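PDB 5LKB: glutathione S-transferase omega-like 2 from Saccharomyces cerevisiae, which acts as a glutathione-dependent thiol transferase and dehydroascorbate reductase, and reacts with glutathionyl-(hydro)quinones. Local coordinates for residues 49-54 with 172-177; 42-47 with 67-72. All blocks are in the same frame, centred on the assembly; numbering follows the deposited sequence.

Interaction 1. Residues 49-54 with 172-177; sequences AHRTLI and NESSEI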
loop_
_atom_site.group_PDB
_atom_site.type_symbol
_atom_site.label_atom_id
_atom_site.label_comp_id
_atom_site.label_asym_id
_atom_site.label_seq_id
_atom_site.Cartn_x
_atom_site.Cartn_y
_atom_site.Cartn_z
ATOM N N ALA A 49 -22.061 -6.610 6.044
ATOM C CA ALA A 49 -23.280 -6.616 5.231
ATOM C C ALA A 49 -23.125 -7.502 4.008
ATOM O O ALA A 49 -24.073 -8.152 3.561
ATOM C CB ALA A 49 -23.627 -5.183 4.836
ATOM N N HIS A 50 -21.916 -7.556 3.430
ATOM C CA HIS A 50 -21.694 -8.377 2.266
ATOM C C HIS A 50 -22.033 -9.841 2.571
ATOM O O HIS A 50 -22.510 -10.545 1.726
ATOM C CB HIS A 50 -20.253 -8.161 1.751
ATOM C CG HIS A 50 -19.974 -8.707 0.383
ATOM N ND1 HIS A 50 -18.721 -8.572 -0.221
ATOM C CD2 HIS A 50 -20.780 -9.300 -0.524
ATOM C CE1 HIS A 50 -18.787 -9.090 -1.430
ATOM N NE2 HIS A 50 -20.027 -9.529 -1.644
ATOM N N ARG A 51 -21.755 -10.316 3.787
ATOM C CA ARG A 51 -22.078 -11.690 4.148
ATOM C C ARG A 51 -23.526 -11.960 3.887
ATOM O O ARG A 51 -23.857 -13.026 3.390
ATOM C CB ARG A 51 -21.834 -11.932 5.635
ATOM C CG ARG A 51 -20.390 -11.717 6.173
ATOM C CD ARG A 51 -20.480 -11.699 7.676
ATOM N NE ARG A 51 -19.195 -11.963 8.308
ATOM C CZ ARG A 51 -19.048 -12.168 9.604
ATOM N NH1 ARG A 51 -20.139 -12.172 10.386
ATOM N NH2 ARG A 51 -17.850 -12.405 10.094
ATOM N N THR A 52 -24.367 -10.996 4.213
ATOM C CA THR A 52 -25.808 -11.213 4.114
ATOM C C THR A 52 -26.280 -11.190 2.672
ATOM O O THR A 52 -27.242 -11.893 2.341
ATOM C CB THR A 52 -26.576 -10.215 4.987
ATOM O OG1 THR A 52 -26.576 -8.894 4.477
ATOM C CG2 THR A 52 -26.050 -10.166 6.394
ATOM N N LEU A 53 -25.656 -10.376 1.798
ATOM C CA LEU A 53 -26.018 -10.367 0.391
ATOM C C LEU A 53 -25.672 -11.696 -0.261
ATOM O O LEU A 53 -26.480 -12.242 -1.024
ATOM C CB LEU A 53 -25.310 -9.256 -0.332
ATOM C CG LEU A 53 -25.701 -7.857 -0.000
ATOM C CD1 LEU A 53 -24.837 -6.867 -0.831
ATOM C CD2 LEU A 53 -27.170 -7.556 -0.257
ATOM N N ILE A 54 -24.493 -12.238 0.023
ATOM C CA ILE A 54 -24.077 -13.505 -0.549
ATOM C C ILE A 54 -25.063 -14.603 -0.119
ATOM O O ILE A 54 -25.518 -15.428 -0.923
ATOM C CB ILE A 54 -22.633 -13.867 -0.148
ATOM C CG1 ILE A 54 -21.663 -12.843 -0.780
ATOM C CG2 ILE A 54 -22.273 -15.261 -0.602
ATOM C CD1 ILE A 54 -20.344 -12.762 -0.078
ATOM N N ASN A 172 -29.370 -6.901 13.759
ATOM C CA ASN A 172 -28.305 -6.145 13.093
ATOM C C ASN A 172 -26.943 -6.767 13.350
ATOM O O ASN A 172 -25.908 -6.081 13.220
ATOM C CB ASN A 172 -28.383 -4.659 13.411
ATOM C CG ASN A 172 -27.897 -4.330 14.789
ATOM O OD1 ASN A 172 -27.888 -5.229 15.681
ATOM N ND2 ASN A 172 -27.484 -3.046 15.003
ATOM N N GLU A 173 -26.887 -8.060 13.567
ATOM C CA GLU A 173 -25.644 -8.813 13.725
ATOM C C GLU A 173 -25.473 -9.702 12.507
ATOM O O GLU A 173 -26.174 -10.684 12.328
ATOM C CB GLU A 173 -25.664 -9.577 15.057
ATOM C CG GLU A 173 -24.566 -10.563 15.256
ATOM C CD GLU A 173 -23.189 -9.928 14.968
ATOM O OE1 GLU A 173 -22.896 -8.842 15.531
ATOM O OE2 GLU A 173 -22.402 -10.521 14.191
ATOM N N SER A 174 -24.439 -9.424 11.689
ATOM C CA SER A 174 -24.340 -10.152 10.428
ATOM C C SER A 174 -24.188 -11.660 10.650
ATOM O O SER A 174 -24.612 -12.456 9.807
ATOM C CB SER A 174 -23.173 -9.599 9.560
ATOM O OG SER A 174 -21.891 -9.897 10.136
ATOM N N SER A 175 -23.526 -12.083 11.738
ATOM C CA SER A 175 -23.267 -13.498 11.937
ATOM C C SER A 175 -24.578 -14.230 12.218
ATOM O O SER A 175 -24.646 -15.437 11.952
ATOM C CB SER A 175 -22.296 -13.717 13.102
ATOM O OG SER A 175 -22.832 -13.295 14.356
ATOM N N GLU A 176 -25.584 -13.499 12.740
ATOM C CA GLU A 176 -26.882 -14.113 13.075
ATOM C C GLU A 176 -27.818 -13.966 11.891
ATOM O O GLU A 176 -28.594 -14.876 11.595
ATOM C CB GLU A 176 -27.462 -13.460 14.319
ATOM C CG GLU A 176 -26.701 -13.919 15.577
ATOM C CD GLU A 176 -27.034 -13.127 16.836
ATOM O OE1 GLU A 176 -27.787 -12.137 16.799
ATOM O OE2 GLU A 176 -26.502 -13.473 17.913
ATOM N N ILE A 177 -27.780 -12.815 11.207
ATOM C CA ILE A 177 -28.619 -12.687 9.999
ATOM C C ILE A 177 -28.343 -13.829 9.028
ATOM O O ILE A 177 -29.266 -14.401 8.445
ATOM C CB ILE A 177 -28.441 -11.301 9.345
ATOM C CG1 ILE A 177 -28.967 -10.183 10.244
ATOM C CG2 ILE A 177 -29.081 -11.235 7.941
ATOM C CD1 ILE A 177 -28.467 -8.764 9.827
#
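Arg-51, on helix 47-58, reaches Ser-174 in the first turn of helix 174-182. The polar part of the contact is one weak hydrogen bond. Arg-51 NH1 gives it to Ser-174 OG over 2.9 Å, but the N-H is well off line, at 116°. The hydroxyl lies oblique to the guanidinium plane. Ser-175 N lies at the edge of that group, near its plane, 3.6 Å from Arg-51 NH1. The arginine gets there because its chain is extended from CG to NE. Its CD also passes alongside the serine, 3.4 Å from Ser-174 OG.

The apolar part lies between Thr-52 and Ile-177. Their CG2 methyls meet at 3.6 Å as the two side chains cross obliquely. Thr-52 OG1 is turned back to its own helix (chi1 72°) and bonds Ala-49 O at 2.8 Å, on a lone pair. This fixes the rotation of the threonine and leaves CG2 to make the contact.

Helix 174-182 has its own cap. Glu-173 is the N-cap, and its OE2 takes bonds from Ser-175 N (3.1 Å) and Ser-175 OG (2.8 Å), which come from opposite faces of the carboxylate plane. Ser-18 OG bonds Glu-173 OE1.

Glu-173 and Ser-174 bind glutathione. A glycerol, probably from the crystallisation liquor, bonds Ser-174 OG here. With an alanine here instead of Arg-51, Ser-174 OG would probably lose its weak NH1 donor, and a gap would be likely to open beside the start of helix 174-182. Arg-51 NH1 stands 4.7 Å from Glu-173 OE2, so attraction between them is likely without direct contact. With one weak, bent hydrogen bond and one methyl contact, the two segments are probably held here more by packing than by polar bonds, and Ser-174 OG can still bond a ligand, as it does the glycerol.

Interaction 2. Residues 42-47 with 67-72; sequences VSLACP and CSVVHW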
loop_
_atom_site.group_PDB
_atom_site.type_symbol
_atom_site.label_atom_id
_atom_site.label_comp_id
_atom_site.label_asym_id
_atom_site.label_seq_id
_atom_site.Cartn_x
_atom_site.Cartn_y
_atom_site.Cartn_z
ATOM N N VAL A 42 -28.221 -2.551 3.448
ATOM C CA VAL A 42 -26.798 -2.858 3.430
ATOM C C VAL A 42 -26.029 -1.673 2.890
ATOM O O VAL A 42 -26.588 -0.745 2.303
ATOM C CB VAL A 42 -26.470 -4.069 2.536
ATOM C CG1 VAL A 42 -27.260 -5.294 2.952
ATOM C CG2 VAL A 42 -26.793 -3.771 1.093
ATOM N N SER A 43 -24.709 -1.725 3.105
ATOM C CA SER A 43 -23.742 -1.075 2.220
ATOM C C SER A 43 -23.005 -2.143 1.449
ATOM O O SER A 43 -22.621 -3.153 2.006
ATOM C CB SER A 43 -22.724 -0.228 2.977
ATOM O OG SER A 43 -21.671 0.224 2.115
ATOM N N LEU A 44 -22.785 -1.914 0.139
ATOM C CA LEU A 44 -21.916 -2.809 -0.633
ATOM C C LEU A 44 -20.432 -2.679 -0.268
ATOM O O LEU A 44 -19.678 -3.614 -0.554
ATOM C CB LEU A 44 -22.074 -2.488 -2.111
ATOM C CG LEU A 44 -23.369 -2.888 -2.791
ATOM C CD1 LEU A 44 -23.571 -2.225 -4.122
ATOM C CD2 LEU A 44 -23.342 -4.395 -2.944
ATOM N N ALA A 45 -20.041 -1.663 0.470
ATOM C CA ALA A 45 -18.643 -1.530 0.887
ATOM C C ALA A 45 -18.321 -2.410 2.093
ATOM O O ALA A 45 -17.147 -2.784 2.314
ATOM C CB ALA A 45 -18.343 -0.094 1.266
ATOM N N CYS A 46 -19.374 -2.727 2.908
ATOM C CA CYS A 46 -19.181 -3.317 4.225
ATOM C C CYS A 46 -19.040 -4.822 4.103
ATOM O O CYS A 46 -19.945 -5.465 3.564
ATOM C CB CYS A 46 -20.423 -3.035 5.101
ATOM S SG CYS A 46 -20.423 -3.912 6.649
ATOM N N PRO A 47 -17.990 -5.441 4.661
ATOM C CA PRO A 47 -17.825 -6.887 4.553
ATOM C C PRO A 47 -18.811 -7.665 5.421
ATOM O O PRO A 47 -19.038 -8.858 5.180
ATOM C CB PRO A 47 -16.370 -7.097 5.031
ATOM C CG PRO A 47 -16.135 -6.022 5.991
ATOM C CD PRO A 47 -16.844 -4.822 5.409
ATOM N N CYS A 67 -34.065 -5.577 -0.873
ATOM C CA CYS A 67 -32.811 -4.985 -0.420
ATOM C C CYS A 67 -32.686 -3.541 -0.889
ATOM O O CYS A 67 -33.093 -3.223 -2.014
ATOM C CB CYS A 67 -31.694 -5.810 -1.009
ATOM S SG CYS A 67 -29.991 -5.191 -0.806
ATOM N N SER A 68 -32.102 -2.706 -0.040
ATOM C CA SER A 68 -31.815 -1.326 -0.347
ATOM C C SER A 68 -30.381 -1.064 0.090
ATOM O O SER A 68 -29.886 -1.719 1.016
ATOM C CB SER A 68 -32.744 -0.345 0.337
ATOM O OG SER A 68 -34.076 -0.613 -0.153
ATOM N N VAL A 69 -29.731 -0.091 -0.546
ATOM C CA VAL A 69 -28.271 0.104 -0.407
ATOM C C VAL A 69 -27.972 1.559 -0.041
ATOM O O VAL A 69 -28.347 2.488 -0.769
ATOM C CB VAL A 69 -27.539 -0.292 -1.692
ATOM C CG1 VAL A 69 -26.036 -0.172 -1.424
ATOM C CG2 VAL A 69 -27.891 -1.663 -2.112
ATOM N N VAL A 70 -27.277 1.764 1.082
ATOM C CA VAL A 70 -26.822 3.082 1.465
ATOM C C VAL A 70 -25.660 3.544 0.584
ATOM O O VAL A 70 -24.996 2.736 -0.070
ATOM C CB VAL A 70 -26.409 3.129 2.949
ATOM C CG1 VAL A 70 -27.662 2.888 3.846
ATOM C CG2 VAL A 70 -25.294 2.182 3.295
ATOM N N HIS A 71 -25.416 4.847 0.628
ATOM C CA HIS A 71 -24.284 5.479 -0.046
ATOM C C HIS A 71 -23.001 4.927 0.535
ATOM O O HIS A 71 -22.916 4.587 1.716
ATOM C CB HIS A 71 -24.349 6.980 0.160
ATOM C CG HIS A 71 -23.605 7.788 -0.848
ATOM N ND1 HIS A 71 -22.238 7.897 -0.843
ATOM C CD2 HIS A 71 -24.046 8.570 -1.863
ATOM C CE1 HIS A 71 -21.870 8.718 -1.814
ATOM N NE2 HIS A 71 -22.955 9.148 -2.444
ATOM N N TRP A 72 -21.974 4.835 -0.328
ATOM C CA TRP A 72 -20.654 4.401 0.124
ATOM C C TRP A 72 -19.949 5.414 1.015
ATOM O O TRP A 72 -19.072 5.016 1.787
ATOM C CB TRP A 72 -19.761 4.014 -1.076
ATOM C CG TRP A 72 -19.764 5.066 -2.180
ATOM C CD1 TRP A 72 -20.517 5.017 -3.314
ATOM C CD2 TRP A 72 -19.053 6.308 -2.216
ATOM N NE1 TRP A 72 -20.320 6.161 -4.065
ATOM C CE2 TRP A 72 -19.429 6.961 -3.415
ATOM C CE3 TRP A 72 -18.147 6.950 -1.353
ATOM C CZ2 TRP A 72 -18.902 8.189 -3.784
ATOM C CZ3 TRP A 72 -17.625 8.185 -1.746
ATOM C CH2 TRP A 72 -18.019 8.782 -2.937
HETATM O O HOH W 1 -22.818 1.066 -0.179
#
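In the thioredoxin-like sheet, Val-42 at the end of strand 38-42 pairs in parallel with Val-69 of strand 66-69, just before the loop that carries the nucleophile Cys-46. The backbone of Val-42 bonds the residues on either side of Val-69. Val-42 N donates to Ser-68 O at 3.1 Å, and Val-70 N donates to Val-42 O at 2.9 Å. Val-69 CA adds a C-H...O contact to Val-42 O.

Val-42 and Val-69 point to the same face of the sheet. Val-42 CG2 touches both Val-69 CG2 and Cys-67 SG, each at 4.0 Å. Leu-44 crosses Val-69 at about a right angle, with its CG over Val-69 CG1. Val-70 CG2 lies against Ser-43 CB at 3.5 Å. Trp-79, a glutathione-binding residue, touches both Ser-43 and Val-70.

Past the paired strands, a water joins the two segments. It donates to Val-70 O, accepts from Leu-44 N and bonds Ser-43 OG at 2.7 Å. Ser-43 OG stands anti to the backbone N (chi1 171°), and there it also accepts from Ala-45 N at 3.0 Å, closing an ST turn. Cys-46 follows as the N-cap of helix 47-58, with its SG capping a backbone N of that helix. A nucleophilic cysteine at a helix start, at the end of the loop that follows the first strand, is typical of the thioredoxin fold and of omega-like glutathione transferases.

From the N terminus, strand 38-42 leads through the Cys-46 loop into helix 47-58, and the chain then returns as strand 66-69. Interaction 2 closes this short loop, a beta-alpha-beta unit, with 19 residues between its segments. Interaction 1 closes a much longer one, from helix 47-58 to the start of helix 174-182, just after strand 168-171. The two cross: 49-54 lies inside the loop closed by interaction 2, while 172-177 lies far beyond it. They also touch. Leu-53 packs on Leu-44 and Cys-67, and Ala-49 on Val-42. Helix 47-58 is thus tied both to the sheet and to helix 174-182, around the glutathione site.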